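Local coordinates for molybdenum ABC transporter, periplasmic molybdenum-binding protein (Vibrio cholerae, PDB 4RXL) that binds tungstate in this crystal and probably captures molybdate or tungstate in the periplasm for delivery to an ABC importer, at residues T5-M14 / A51-A59; K77-L86 / H192-Q201. All coordinates share one frame; numbering follows the deposited sequence.

Interaction 1 of 2, residues T5-M14 / A51-A59; sequences TLHIYAASSM and APADLFISA. With WO4 (tungstate(VI)ion), chain B.
Y9 lays its ring along the A51-A53 backbone. The methyl CB of A53 stands over the ring face, 4.0 Å from the centroid of the Y9 ring and 27° off its normal, a CH-pi contact. Farther out, Y9 CE1 comes within 3.2 Å of P52 O, and a water joins that carbonyl to Y9 OH, so the phenol is held at its rim as well as on its face.

D54 grips the neighbouring strand at H7. With its CG beside the backbone N (chi1 -64°), the carboxylate reaches across so that OD2 receives H7 N through its anti lone pair, at 2.8 Å. In return H7 O takes two donors, D54 N at 2.8 Å and L55 N at 3.2 Å, both in its carbonyl plane. The other oxygen, D54 OD1, forms a salt bridge with K205.

I57 faces the opposite side of the sheet from Y9. Its CB meets A10 CB at 4.1 Å, while its CG2 branch touches M14 CG at 3.8 Å, the two side chains crossing at about a right angle.

Parallel pairing links 6-11 to 55-57, whose axes lie 10° apart. Past the strand end, S13 N donates to tungstate O4 (2.8 Å), and A11 and A59 line the same pocket. Binding an oxyanion at the C-terminal ends of parallel strands is characteristic of periplasmic binding proteins of the ModA family.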
ATOM      1  N   THR A   5     -15.402  20.874  -4.447  1.00 44.01           N
ATOM      2  CA  THR A   5     -14.292  20.144  -3.731  1.00 56.49           C
ATOM      3  C   THR A   5     -14.464  18.607  -3.650  1.00 66.78           C
ATOM      4  O   THR A   5     -15.343  18.110  -2.938  1.00 51.22           O
ATOM      5  CB  THR A   5     -14.116  20.668  -2.281  1.00 68.84           C
ATOM      6  OG1 THR A   5     -15.339  20.507  -1.554  1.00 71.70           O
ATOM      7  CG2 THR A   5     -13.728  22.136  -2.267  1.00 78.11           C
ATOM      8  N   LEU A   6     -13.606  17.863  -4.356  1.00 31.80           N
ATOM      9  CA  LEU A   6     -13.585  16.387  -4.260  1.00 26.40           C
ATOM     10  C   LEU A   6     -12.575  15.896  -3.220  1.00 29.42           C
ATOM     11  O   LEU A   6     -11.432  16.336  -3.216  1.00 28.89           O
ATOM     12  CB  LEU A   6     -13.235  15.708  -5.583  1.00 32.54           C
ATOM     13  CG  LEU A   6     -14.298  15.593  -6.678  1.00 60.05           C
ATOM     14  CD1 LEU A   6     -13.850  14.538  -7.674  1.00 55.69           C
ATOM     15  CD2 LEU A   6     -15.682  15.254  -6.140  1.00 98.74           C
ATOM     16  N   HIS A   7     -13.000  14.955  -2.376  1.00 22.13           N
ATOM     17  CA  HIS A   7     -12.177  14.368  -1.331  1.00 22.93           C
ATOM     18  C   HIS A   7     -11.801  12.941  -1.673  1.00 20.77           C
ATOM     19  O   HIS A   7     -12.651  12.086  -1.830  1.00 18.78           O
ATOM     20  CB  HIS A   7     -12.960  14.335  -0.033  1.00 28.39           C
ATOM     21  CG  HIS A   7     -13.231  15.684   0.539  1.00 29.93           C
ATOM     22  ND1 HIS A   7     -12.380  16.284   1.441  1.00 41.15           N
ATOM     23  CD2 HIS A   7     -14.258  16.541   0.360  1.00 37.86           C
ATOM     24  CE1 HIS A   7     -12.869  17.460   1.784  1.00 40.23           C
ATOM     25  NE2 HIS A   7     -14.004  17.643   1.137  1.00 44.64           N
ATOM     26  N   ILE A   8     -10.512  12.707  -1.818  1.00 17.98           N
ATOM     27  CA  ILE A   8      -9.973  11.425  -2.181  1.00 15.33           C
ATOM     28  C   ILE A   8      -9.237  10.840  -0.981  1.00 18.43           C
ATOM     29  O   ILE A   8      -8.277  11.428  -0.471  1.00 18.85           O
ATOM     30  CB  ILE A   8      -9.003  11.546  -3.366  1.00 19.52           C
ATOM     31  CG1 ILE A   8      -9.724  12.070  -4.595  1.00 24.11           C
ATOM     32  CG2 ILE A   8      -8.369  10.186  -3.648  1.00 19.76           C
ATOM     33  CD1 ILE A   8      -8.787  12.567  -5.667  1.00 26.67           C
ATOM     34  N   TYR A   9      -9.673   9.669  -0.552  1.00 16.33           N
ATOM     35  CA  TYR A   9      -9.028   8.931   0.536  1.00 14.27           C
ATOM     36  C   TYR A   9      -8.241   7.815  -0.101  1.00 15.09           C
ATOM     37  O   TYR A   9      -8.824   7.024  -0.835  1.00 16.52           O
ATOM     38  CB  TYR A   9     -10.113   8.361   1.458  1.00 15.09           C
ATOM     39  CG  TYR A   9     -10.617   9.306   2.531  1.00 20.53           C
ATOM     40  CD1 TYR A   9     -11.079  10.564   2.215  1.00 18.14           C
ATOM     41  CD2 TYR A   9     -10.629   8.920   3.869  1.00 26.18           C
ATOM     42  CE1 TYR A   9     -11.504  11.472   3.185  1.00 22.84           C
ATOM     43  CE2 TYR A   9     -11.077   9.782   4.848  1.00 27.52           C
ATOM     44  CZ  TYR A   9     -11.517  11.043   4.510  1.00 24.05           C
ATOM     45  OH  TYR A   9     -11.951  11.885   5.509  1.00 34.82           O
ATOM     46  N   ALA A  10      -6.931   7.703   0.133  1.00 14.04           N
ATOM     47  CA  ALA A  10      -6.113   6.711  -0.553  1.00 12.84           C
ATOM     48  C   ALA A  10      -5.077   6.095   0.366  1.00 13.10           C
ATOM     49  O   ALA A  10      -4.416   6.797   1.133  1.00 13.58           O
ATOM     50  CB  ALA A  10      -5.411   7.318  -1.748  1.00 15.67           C
ATOM     51  N   ALA A  11      -4.895   4.781   0.226  1.00 14.07           N
ATOM     52  CA  ALA A  11      -3.821   4.063   0.876  1.00 13.58           C
ATOM     53  C   ALA A  11      -2.496   4.826   0.790  1.00 14.42           C
ATOM     54  O   ALA A  11      -2.128   5.394  -0.255  1.00 14.26           O
ATOM     55  CB  ALA A  11      -3.654   2.719   0.204  1.00 14.54           C
ATOM     56  N   SER A  12      -1.751   4.819   1.870  1.00 14.97           N
ATOM     57  CA  SER A  12      -0.491   5.489   1.903  1.00 14.39           C
ATOM     58  C   SER A  12       0.454   5.110   0.771  1.00 15.19           C
ATOM     59  O   SER A  12       1.204   5.960   0.305  1.00 15.62           O
ATOM     60  CB  SER A  12       0.206   5.238   3.222  1.00 15.50           C
ATOM     61  OG  SER A  12      -0.577   5.784   4.289  1.00 18.88           O
ATOM     62  N   SER A  13       0.447   3.858   0.310  1.00 11.60           N
ATOM     63  CA  SER A  13       1.356   3.474  -0.766  1.00 14.33           C
ATOM     64  C   SER A  13       1.008   4.204  -2.080  1.00 12.77           C
ATOM     65  O   SER A  13       1.797   4.185  -3.014  1.00 15.20           O
ATOM     66  CB  SER A  13       1.348   1.938  -1.005  1.00 14.39           C
ATOM     67  OG  SER A  13       0.041   1.452  -1.249  1.00 16.59           O
ATOM     68  N   MET A  14      -0.196   4.768  -2.163  1.00 14.32           N
ATOM     69  CA  MET A  14      -0.624   5.554  -3.330  1.00 16.59           C
ATOM     70  C   MET A  14      -0.256   7.050  -3.299  1.00 16.81           C
ATOM     71  O   MET A  14      -0.541   7.799  -4.270  1.00 15.80           O
ATOM     72  CB  MET A  14      -2.138   5.372  -3.535  1.00 14.53           C
ATOM     73  CG  MET A  14      -2.481   4.143  -4.386  1.00 17.68           C
ATOM     74  SD  MET A  14      -2.282   4.410  -6.213  1.00 16.02           S
ATOM     75  CE  MET A  14      -2.575   2.747  -6.858  1.00 20.53           C
ATOM     76  N   ALA A  51     -17.030  10.301   7.456  1.00 21.04           N
ATOM     77  CA  ALA A  51     -16.050  11.244   6.894  1.00 23.42           C
ATOM     78  C   ALA A  51     -16.408  11.575   5.456  1.00 25.40           C
ATOM     79  O   ALA A  51     -16.738  10.667   4.694  1.00 25.79           O
ATOM     80  CB  ALA A  51     -14.661  10.668   6.953  1.00 22.20           C
ATOM     81  N   PRO A  52     -16.345  12.872   5.074  1.00 26.74           N
ATOM     82  CA  PRO A  52     -16.661  13.199   3.679  1.00 29.89           C
ATOM     83  C   PRO A  52     -15.567  12.664   2.777  1.00 30.17           C
ATOM     84  O   PRO A  52     -14.360  12.913   2.970  1.00 33.35           O
ATOM     85  CB  PRO A  52     -16.718  14.733   3.652  1.00 26.14           C
ATOM     86  CG  PRO A  52     -16.760  15.161   5.075  1.00 27.19           C
ATOM     87  CD  PRO A  52     -16.084  14.085   5.869  1.00 26.58           C
ATOM     88  N   ALA A  53     -15.990  11.849   1.846  1.00 25.08           N
ATOM     89  CA  ALA A  53     -15.075  11.168   0.985  1.00 20.80           C
ATOM     90  C   ALA A  53     -15.859  10.903  -0.269  1.00 21.65           C
ATOM     91  O   ALA A  53     -16.986  10.440  -0.206  1.00 26.10           O
ATOM     92  CB  ALA A  53     -14.606   9.874   1.609  1.00 21.33           C
ATOM     93  N   ASP A  54     -15.293  11.285  -1.398  1.00 21.95           N
ATOM     94  CA  ASP A  54     -15.925  11.051  -2.691  1.00 21.00           C
ATOM     95  C   ASP A  54     -15.388   9.791  -3.338  1.00 20.39           C
ATOM     96  O   ASP A  54     -16.114   9.086  -4.019  1.00 21.40           O
ATOM     97  CB  ASP A  54     -15.729  12.269  -3.582  1.00 21.13           C
ATOM     98  CG  ASP A  54     -16.420  13.514  -3.016  1.00 24.81           C
ATOM     99  OD1 ASP A  54     -17.672  13.575  -3.059  1.00 28.94           O
ATOM    100  OD2 ASP A  54     -15.725  14.436  -2.506  1.00 27.12           O
ATOM    101  N   LEU A  55     -14.116   9.531  -3.124  1.00 18.22           N
ATOM    102  CA  LEU A  55     -13.405   8.391  -3.717  1.00 16.44           C
ATOM    103  C   LEU A  55     -12.524   7.762  -2.683  1.00 15.70           C
ATOM    104  O   LEU A  55     -11.946   8.477  -1.837  1.00 17.05           O
ATOM    105  CB  LEU A  55     -12.488   8.843  -4.863  1.00 20.69           C
ATOM    106  CG  LEU A  55     -13.061   9.496  -6.119  1.00 25.01           C
ATOM    107  CD1 LEU A  55     -11.911   9.857  -7.043  1.00 26.35           C
ATOM    108  CD2 LEU A  55     -14.030   8.559  -6.799  1.00 28.55           C
ATOM    109  N   PHE A  56     -12.366   6.452  -2.800  1.00 17.36           N
ATOM    110  CA  PHE A  56     -11.492   5.664  -1.929  1.00 15.64           C
ATOM    111  C   PHE A  56     -10.633   4.696  -2.712  1.00 14.65           C
ATOM    112  O   PHE A  56     -11.129   3.925  -3.491  1.00 15.34           O
ATOM    113  CB  PHE A  56     -12.352   4.890  -0.922  1.00 17.99           C
ATOM    114  CG  PHE A  56     -11.569   3.962   0.015  1.00 17.54           C
ATOM    115  CD1 PHE A  56     -10.422   4.359   0.690  1.00 18.19           C
ATOM    116  CD2 PHE A  56     -12.026   2.685   0.239  1.00 18.70           C
ATOM    117  CE1 PHE A  56      -9.783   3.486   1.574  1.00 18.09           C
ATOM    118  CE2 PHE A  56     -11.366   1.815   1.087  1.00 18.99           C
ATOM    119  CZ  PHE A  56     -10.263   2.223   1.772  1.00 15.98           C
ATOM    120  N   ILE A  57      -9.329   4.745  -2.524  1.00 15.12           N
ATOM    121  CA  ILE A  57      -8.417   3.776  -3.128  1.00 13.50           C
ATOM    122  C   ILE A  57      -7.813   2.964  -2.000  1.00 14.37           C
ATOM    123  O   ILE A  57      -7.105   3.486  -1.145  1.00 15.30           O
ATOM    124  CB  ILE A  57      -7.288   4.467  -3.930  1.00 15.39           C
ATOM    125  CG1 ILE A  57      -7.901   5.276  -5.089  1.00 18.91           C
ATOM    126  CG2 ILE A  57      -6.237   3.465  -4.425  1.00 17.91           C
ATOM    127  CD1 ILE A  57      -6.890   6.165  -5.802  1.00 19.64           C
ATOM    128  N   SER A  58      -8.078   1.676  -2.001  1.00 15.08           N
ATOM    129  CA  SER A  58      -7.528   0.754  -0.995  1.00 15.76           C
ATOM    130  C   SER A  58      -6.347  -0.028  -1.532  1.00 16.09           C
ATOM    131  O   SER A  58      -6.243  -0.250  -2.731  1.00 15.73           O
ATOM    132  CB  SER A  58      -8.640  -0.211  -0.622  1.00 16.05           C
ATOM    133  OG  SER A  58      -8.220  -1.124   0.369  1.00 16.20           O
ATOM    134  N   ALA A  59      -5.455  -0.485  -0.646  1.00 13.85           N
ATOM    135  CA  ALA A  59      -4.354  -1.359  -1.027  1.00 13.39           C
ATOM    136  C   ALA A  59      -4.707  -2.844  -0.956  1.00 18.31           C
ATOM    137  O   ALA A  59      -3.839  -3.708  -1.199  1.00 16.50           O
ATOM    138  CB  ALA A  59      -3.135  -1.039  -0.207  1.00 13.03           C
TER
HETATM  139  W   WO4 B 301      -1.261   0.669   2.938  1.00 14.46           W
HETATM  140  O1  WO4 B 301      -0.285   1.613   4.422  1.00 15.60           O
HETATM  141  O2  WO4 B 301      -0.907  -1.341   2.803  1.00 18.95           O
HETATM  142  O3  WO4 B 301      -3.284   0.945   3.192  1.00 14.10           O
HETATM  143  O4  WO4 B 301      -0.690   1.465   1.121  1.00 13.75           O
HETATM  144  O   HOH W   1     -12.666  14.077   4.632  1.00 30.37           O

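Interaction 2 of 2, residues K77-L86 / H192-Q201; sequences KVVTLAANSL and HQPIRYPLAQ
V79 and L199 form a regular hydrogen-bonded pair toward the K77 end of an antiparallel pairing, with V79 N to L199 O at 3.0 Å and L199 N to V79 O at 2.8 Å. Y197 then faces two residues: L81 N donates to Y197 O, while Y197 N donates to A82 O. With L81 at phi/psi -97°/-38°, this is a classic beta bulge, and it leaves the buried A82 N without a partner. Beyond it, I195 O accepts a longer, bent bond from N84 N (3.2 Å) and another from R196 NH2, which arrives from the opposite face of the carbonyl plane.

Among side-chain polar contacts, N84 ND2 donates to Y197 OH at 3.0 Å, with the hydroxyl in the amide plane; ND2 also bonds T173, and Y197 OH bonds S13. Water bridges N84 O to I195 N.

Apolar contacts fall on both faces. V78 CG1 lies alongside P198 CB at 3.7 Å, and I195 CG2 packs on N84 CB at 3.6 Å.

Strand 195-201 is bordered on its other side by strand 55-57. Helix 206-215 covers L81, L199 and Q201, whereas Y171 of strand 168-171 packs against N84, I195 and Y197.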
ATOM      1  N   LYS A  77     -19.642   0.199  -8.571  1.00 26.47           N
ATOM      2  CA  LYS A  77     -18.846   1.427  -8.528  1.00 27.13           C
ATOM      3  C   LYS A  77     -17.452   1.218  -7.940  1.00 24.97           C
ATOM      4  O   LYS A  77     -16.826   2.180  -7.468  1.00 23.09           O
ATOM      5  CB  LYS A  77     -19.614   2.488  -7.730  1.00 27.51           C
ATOM      6  CG  LYS A  77     -20.928   2.895  -8.382  1.00 27.55           C
ATOM      7  CD  LYS A  77     -20.710   3.918  -9.481  1.00 35.27           C
ATOM      8  CE  LYS A  77     -21.851   3.991 -10.473  1.00 57.48           C
ATOM      9  NZ  LYS A  77     -21.402   4.747 -11.676  1.00 50.46           N
ATOM     10  N   VAL A  78     -16.975  -0.023  -7.951  1.00 22.88           N
ATOM     11  CA  VAL A  78     -15.628  -0.353  -7.554  1.00 23.05           C
ATOM     12  C   VAL A  78     -14.938  -0.956  -8.755  1.00 24.71           C
ATOM     13  O   VAL A  78     -15.481  -1.845  -9.396  1.00 26.66           O
ATOM     14  CB  VAL A  78     -15.607  -1.365  -6.393  1.00 22.41           C
ATOM     15  CG1 VAL A  78     -14.187  -1.631  -5.927  1.00 26.53           C
ATOM     16  CG2 VAL A  78     -16.491  -0.887  -5.256  1.00 28.76           C
ATOM     17  N   VAL A  79     -13.755  -0.457  -9.087  1.00 21.87           N
ATOM     18  CA  VAL A  79     -12.995  -0.996 -10.234  1.00 24.83           C
ATOM     19  C   VAL A  79     -11.558  -1.169  -9.787  1.00 22.88           C
ATOM     20  O   VAL A  79     -11.105  -0.467  -8.910  1.00 21.50           O
ATOM     21  CB  VAL A  79     -13.070  -0.088 -11.482  1.00 29.19           C
ATOM     22  CG1 VAL A  79     -14.520   0.185 -11.851  1.00 43.30           C
ATOM     23  CG2 VAL A  79     -12.319   1.220 -11.268  1.00 30.32           C
ATOM     24  N   THR A  80     -10.818  -2.117 -10.337  1.00 25.68           N
ATOM     25  CA  THR A  80      -9.426  -2.292  -9.914  1.00 22.70           C
ATOM     26  C   THR A  80      -8.534  -1.363 -10.730  1.00 22.97           C
ATOM     27  O   THR A  80      -8.623  -1.276 -11.957  1.00 25.92           O
ATOM     28  CB  THR A  80      -8.947  -3.740 -10.064  1.00 30.43           C
ATOM     29  OG1 THR A  80      -9.915  -4.608  -9.477  1.00 32.80           O
ATOM     30  CG2 THR A  80      -7.628  -3.938  -9.369  1.00 30.15           C
ATOM     31  N   LEU A  81      -7.683  -0.656 -10.019  1.00 18.15           N
ATOM     32  CA  LEU A  81      -6.853   0.383 -10.587  1.00 20.23           C
ATOM     33  C   LEU A  81      -5.414  -0.080 -10.934  1.00 22.25           C
ATOM     34  O   LEU A  81      -4.817   0.361 -11.914  1.00 25.18           O
ATOM     35  CB  LEU A  81      -6.800   1.509  -9.572  1.00 23.56           C
ATOM     36  CG  LEU A  81      -6.165   2.812  -9.998  1.00 27.23           C
ATOM     37  CD1 LEU A  81      -6.871   3.349 -11.225  1.00 32.74           C
ATOM     38  CD2 LEU A  81      -6.272   3.768  -8.841  1.00 24.61           C
ATOM     39  N   ALA A  82      -4.839  -0.933 -10.099  1.00 18.95           N
ATOM     40  CA  ALA A  82      -3.413  -1.207 -10.170  1.00 17.20           C
ATOM     41  C   ALA A  82      -3.076  -2.436  -9.333  1.00 18.47           C
ATOM     42  O   ALA A  82      -3.877  -2.880  -8.512  1.00 17.63           O
ATOM     43  CB  ALA A  82      -2.660  -0.002  -9.621  1.00 21.02           C
ATOM     44  N   ALA A  83      -1.861  -2.943  -9.518  1.00 19.42           N
ATOM     45  CA  ALA A  83      -1.340  -4.022  -8.694  1.00 18.89           C
ATOM     46  C   ALA A  83       0.043  -3.670  -8.187  1.00 18.07           C
ATOM     47  O   ALA A  83       0.643  -2.670  -8.588  1.00 17.85           O
ATOM     48  CB  ALA A  83      -1.302  -5.318  -9.486  1.00 17.68           C
ATOM     49  N   ASN A  84       0.542  -4.481  -7.260  1.00 16.13           N
ATOM     50  CA  ASN A  84       1.856  -4.225  -6.675  1.00 17.22           C
ATOM     51  C   ASN A  84       2.501  -5.553  -6.347  1.00 18.34           C
ATOM     52  O   ASN A  84       1.903  -6.607  -6.549  1.00 17.98           O
ATOM     53  CB  ASN A  84       1.728  -3.322  -5.435  1.00 16.55           C
ATOM     54  CG  ASN A  84       2.856  -2.306  -5.295  1.00 14.96           C
ATOM     55  OD1 ASN A  84       4.004  -2.544  -5.713  1.00 16.49           O
ATOM     56  ND2 ASN A  84       2.555  -1.198  -4.634  1.00 13.06           N
ATOM     57  N   SER A  85       3.748  -5.488  -5.867  1.00 17.45           N
ATOM     58  CA  SER A  85       4.408  -6.635  -5.291  1.00 17.69           C
ATOM     59  C   SER A  85       4.977  -6.220  -3.954  1.00 15.02           C
ATOM     60  O   SER A  85       5.036  -5.032  -3.601  1.00 14.69           O
ATOM     61  CB  SER A  85       5.460  -7.196  -6.223  1.00 21.95           C
ATOM     62  OG  SER A  85       6.511  -6.285  -6.389  1.00 24.92           O
ATOM     63  N   LEU A  86       5.402  -7.214  -3.186  1.00 15.53           N
ATOM     64  CA  LEU A  86       5.879  -7.034  -1.815  1.00 16.15           C
ATOM     65  C   LEU A  86       7.382  -7.355  -1.736  1.00 16.59           C
ATOM     66  O   LEU A  86       7.852  -8.342  -2.328  1.00 17.45           O
ATOM     67  CB  LEU A  86       5.111  -7.978  -0.896  1.00 16.47           C
ATOM     68  CG  LEU A  86       5.011  -7.645   0.592  1.00 16.57           C
ATOM     69  CD1 LEU A  86       4.051  -6.499   0.801  1.00 17.48           C
ATOM     70  CD2 LEU A  86       4.541  -8.866   1.354  1.00 21.92           C
ATOM     71  N   HIS A 192       1.615 -14.637  -0.765  1.00 19.01           N
ATOM     72  CA  HIS A 192       0.538 -13.781  -0.249  1.00 18.74           C
ATOM     73  C   HIS A 192      -0.542 -13.620  -1.319  1.00 22.24           C
ATOM     74  O   HIS A 192      -0.314 -13.962  -2.479  1.00 20.32           O
ATOM     75  CB  HIS A 192       1.079 -12.403   0.193  1.00 18.66           C
ATOM     76  CG  HIS A 192       1.824 -11.671  -0.886  1.00 19.43           C
ATOM     77  ND1 HIS A 192       1.180 -10.965  -1.882  1.00 22.57           N
ATOM     78  CD2 HIS A 192       3.147 -11.604  -1.177  1.00 19.98           C
ATOM     79  CE1 HIS A 192       2.072 -10.458  -2.711  1.00 18.27           C
ATOM     80  NE2 HIS A 192       3.275 -10.819  -2.302  1.00 18.46           N
ATOM     81  N   GLN A 193      -1.685 -13.081  -0.935  1.00 20.28           N
ATOM     82  CA  GLN A 193      -2.709 -12.771  -1.889  1.00 18.91           C
ATOM     83  C   GLN A 193      -2.217 -11.705  -2.858  1.00 18.08           C
ATOM     84  O   GLN A 193      -1.518 -10.797  -2.492  1.00 18.46           O
ATOM     85  CB  GLN A 193      -3.957 -12.276  -1.177  1.00 25.20           C
ATOM     86  CG  GLN A 193      -4.812 -13.387  -0.583  1.00 46.58           C
ATOM     87  CD  GLN A 193      -5.475 -14.259  -1.640  1.00 47.50           C
ATOM     88  OE1 GLN A 193      -5.127 -15.418  -1.821  1.00 47.14           O
ATOM     89  NE2 GLN A 193      -6.401 -13.679  -2.366  1.00 82.57           N
ATOM     90  N   PRO A 194      -2.594 -11.833  -4.113  1.00 20.69           N
ATOM     91  CA  PRO A 194      -2.223 -10.807  -5.088  1.00 20.12           C
ATOM     92  C   PRO A 194      -2.615  -9.404  -4.620  1.00 18.62           C
ATOM     93  O   PRO A 194      -3.744  -9.174  -4.197  1.00 19.85           O
ATOM     94  CB  PRO A 194      -2.990 -11.216  -6.344  1.00 22.22           C
ATOM     95  CG  PRO A 194      -3.249 -12.678  -6.194  1.00 24.98           C
ATOM     96  CD  PRO A 194      -3.367 -12.933  -4.721  1.00 21.78           C
ATOM     97  N   ILE A 195      -1.667  -8.475  -4.673  1.00 17.88           N
ATOM     98  CA  ILE A 195      -1.891  -7.102  -4.235  1.00 13.78           C
ATOM     99  C   ILE A 195      -2.583  -6.300  -5.323  1.00 17.50           C
ATOM    100  O   ILE A 195      -2.077  -6.183  -6.428  1.00 17.78           O
ATOM    101  CB  ILE A 195      -0.577  -6.432  -3.882  1.00 16.10           C
ATOM    102  CG1 ILE A 195       0.113  -7.239  -2.793  1.00 16.40           C
ATOM    103  CG2 ILE A 195      -0.808  -4.984  -3.457  1.00 16.78           C
ATOM    104  CD1 ILE A 195       1.606  -6.986  -2.712  1.00 17.44           C
ATOM    105  N   ARG A 196      -3.791  -5.826  -5.011  1.00 17.01           N
ATOM    106  CA  ARG A 196      -4.644  -5.158  -5.967  1.00 17.09           C
ATOM    107  C   ARG A 196      -5.269  -3.964  -5.267  1.00 16.73           C
ATOM    108  O   ARG A 196      -5.623  -4.047  -4.085  1.00 19.21           O
ATOM    109  CB  ARG A 196      -5.749  -6.076  -6.451  1.00 20.37           C
ATOM    110  CG  ARG A 196      -5.261  -7.341  -7.127  1.00 19.95           C
ATOM    111  CD  ARG A 196      -4.716  -7.081  -8.520  1.00 39.07           C
ATOM    112  NE  ARG A 196      -4.275  -8.324  -9.172  1.00 48.29           N
ATOM    113  CZ  ARG A 196      -3.065  -8.886  -9.042  1.00 37.80           C
ATOM    114  NH1 ARG A 196      -2.822 -10.020  -9.685  1.00 54.17           N
ATOM    115  NH2 ARG A 196      -2.086  -8.344  -8.279  1.00 26.61           N
ATOM    116  N   TYR A 197      -5.348  -2.839  -5.987  1.00 15.25           N
ATOM    117  CA  TYR A 197      -5.891  -1.581  -5.499  1.00 16.33           C
ATOM    118  C   TYR A 197      -7.231  -1.248  -6.120  1.00 15.29           C
ATOM    119  O   TYR A 197      -7.281  -0.788  -7.247  1.00 19.36           O
ATOM    120  CB  TYR A 197      -4.946  -0.418  -5.862  1.00 15.31           C
ATOM    121  CG  TYR A 197      -3.639  -0.424  -5.137  1.00 14.19           C
ATOM    122  CD1 TYR A 197      -2.646  -1.269  -5.514  1.00 18.28           C
ATOM    123  CD2 TYR A 197      -3.373   0.468  -4.067  1.00 15.49           C
ATOM    124  CE1 TYR A 197      -1.431  -1.300  -4.836  1.00 16.73           C
ATOM    125  CE2 TYR A 197      -2.161   0.467  -3.418  1.00 13.15           C
ATOM    126  CZ  TYR A 197      -1.176  -0.408  -3.818  1.00 15.33           C
ATOM    127  OH  TYR A 197       0.044  -0.449  -3.165  1.00 18.14           O
ATOM    128  N   PRO A 198      -8.316  -1.488  -5.409  1.00 16.12           N
ATOM    129  CA  PRO A 198      -9.590  -1.009  -5.924  1.00 17.10           C
ATOM    130  C   PRO A 198      -9.784   0.492  -5.755  1.00 18.17           C
ATOM    131  O   PRO A 198      -9.314   1.096  -4.803  1.00 18.86           O
ATOM    132  CB  PRO A 198     -10.621  -1.750  -5.077  1.00 19.98           C
ATOM    133  CG  PRO A 198      -9.915  -2.075  -3.821  1.00 24.78           C
ATOM    134  CD  PRO A 198      -8.454  -2.247  -4.159  1.00 15.47           C
ATOM    135  N   LEU A 199     -10.556   1.064  -6.667  1.00 17.95           N
ATOM    136  CA  LEU A 199     -10.989   2.436  -6.613  1.00 20.92           C
ATOM    137  C   LEU A 199     -12.491   2.385  -6.438  1.00 18.62           C
ATOM    138  O   LEU A 199     -13.204   1.836  -7.303  1.00 20.87           O
ATOM    139  CB  LEU A 199     -10.613   3.140  -7.904  1.00 20.00           C
ATOM    140  CG  LEU A 199     -11.279   4.468  -8.253  1.00 21.38           C
ATOM    141  CD1 LEU A 199     -10.858   5.556  -7.274  1.00 23.11           C
ATOM    142  CD2 LEU A 199     -10.945   4.840  -9.684  1.00 20.70           C
ATOM    143  N   ALA A 200     -12.971   2.937  -5.327  1.00 17.97           N
ATOM    144  CA  ALA A 200     -14.399   2.962  -5.018  1.00 21.98           C
ATOM    145  C   ALA A 200     -14.967   4.366  -5.187  1.00 21.26           C
ATOM    146  O   ALA A 200     -14.406   5.337  -4.667  1.00 19.81           O
ATOM    147  CB  ALA A 200     -14.615   2.465  -3.602  1.00 21.14           C
ATOM    148  N   GLN A 201     -16.090   4.482  -5.878  1.00 21.47           N
ATOM    149  CA  GLN A 201     -16.729   5.751  -6.071  1.00 23.10           C
ATOM    150  C   GLN A 201     -17.881   5.804  -5.056  1.00 22.14           C
ATOM    151  O   GLN A 201     -18.812   4.995  -5.144  1.00 25.47           O
ATOM    152  CB  GLN A 201     -17.245   5.835  -7.516  1.00 26.18           C
ATOM    153  CG  GLN A 201     -17.712   7.208  -7.940  1.00 31.30           C
ATOM    154  CD  GLN A 201     -18.319   7.209  -9.343  1.00 31.46           C
ATOM    155  OE1 GLN A 201     -17.803   6.547 -10.243  1.00 31.91           O
ATOM    156  NE2 GLN A 201     -19.424   7.937  -9.523  1.00 37.80           N
TER
HETATM  157  O   HOH W   2     -15.089   3.149  -9.440  1.00 35.99           O
HETATM  158  O   HOH W   3     -18.682   6.225 -12.821  1.00 39.40           O
HETATM  159  O   HOH W   4       1.031  -9.070  -5.625  1.00 24.63           O
HETATM  160  O   HOH W   5       5.241 -10.066  -3.998  1.00 19.42           O

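Interaction 1 closes before interaction 2 opens along the chain, and their centres lie about 13 Å apart in one mixed sheet. Strands 55-57 and 195-201 are the shared border: they pair antiparallel, with F56 O 2.8 Å from A200 N, probably a hydrogen bond. The late strand 195-201 thus joins the parallel portion built from the N-terminal strands to the long strand 78-91. A side-chain link adds to this, since S13 OG sits 2.7 Å from Y197 OH. S13 of interaction 1 binds the tungstate directly, and this places Y197 of interaction 2 in the second shell of the anion site.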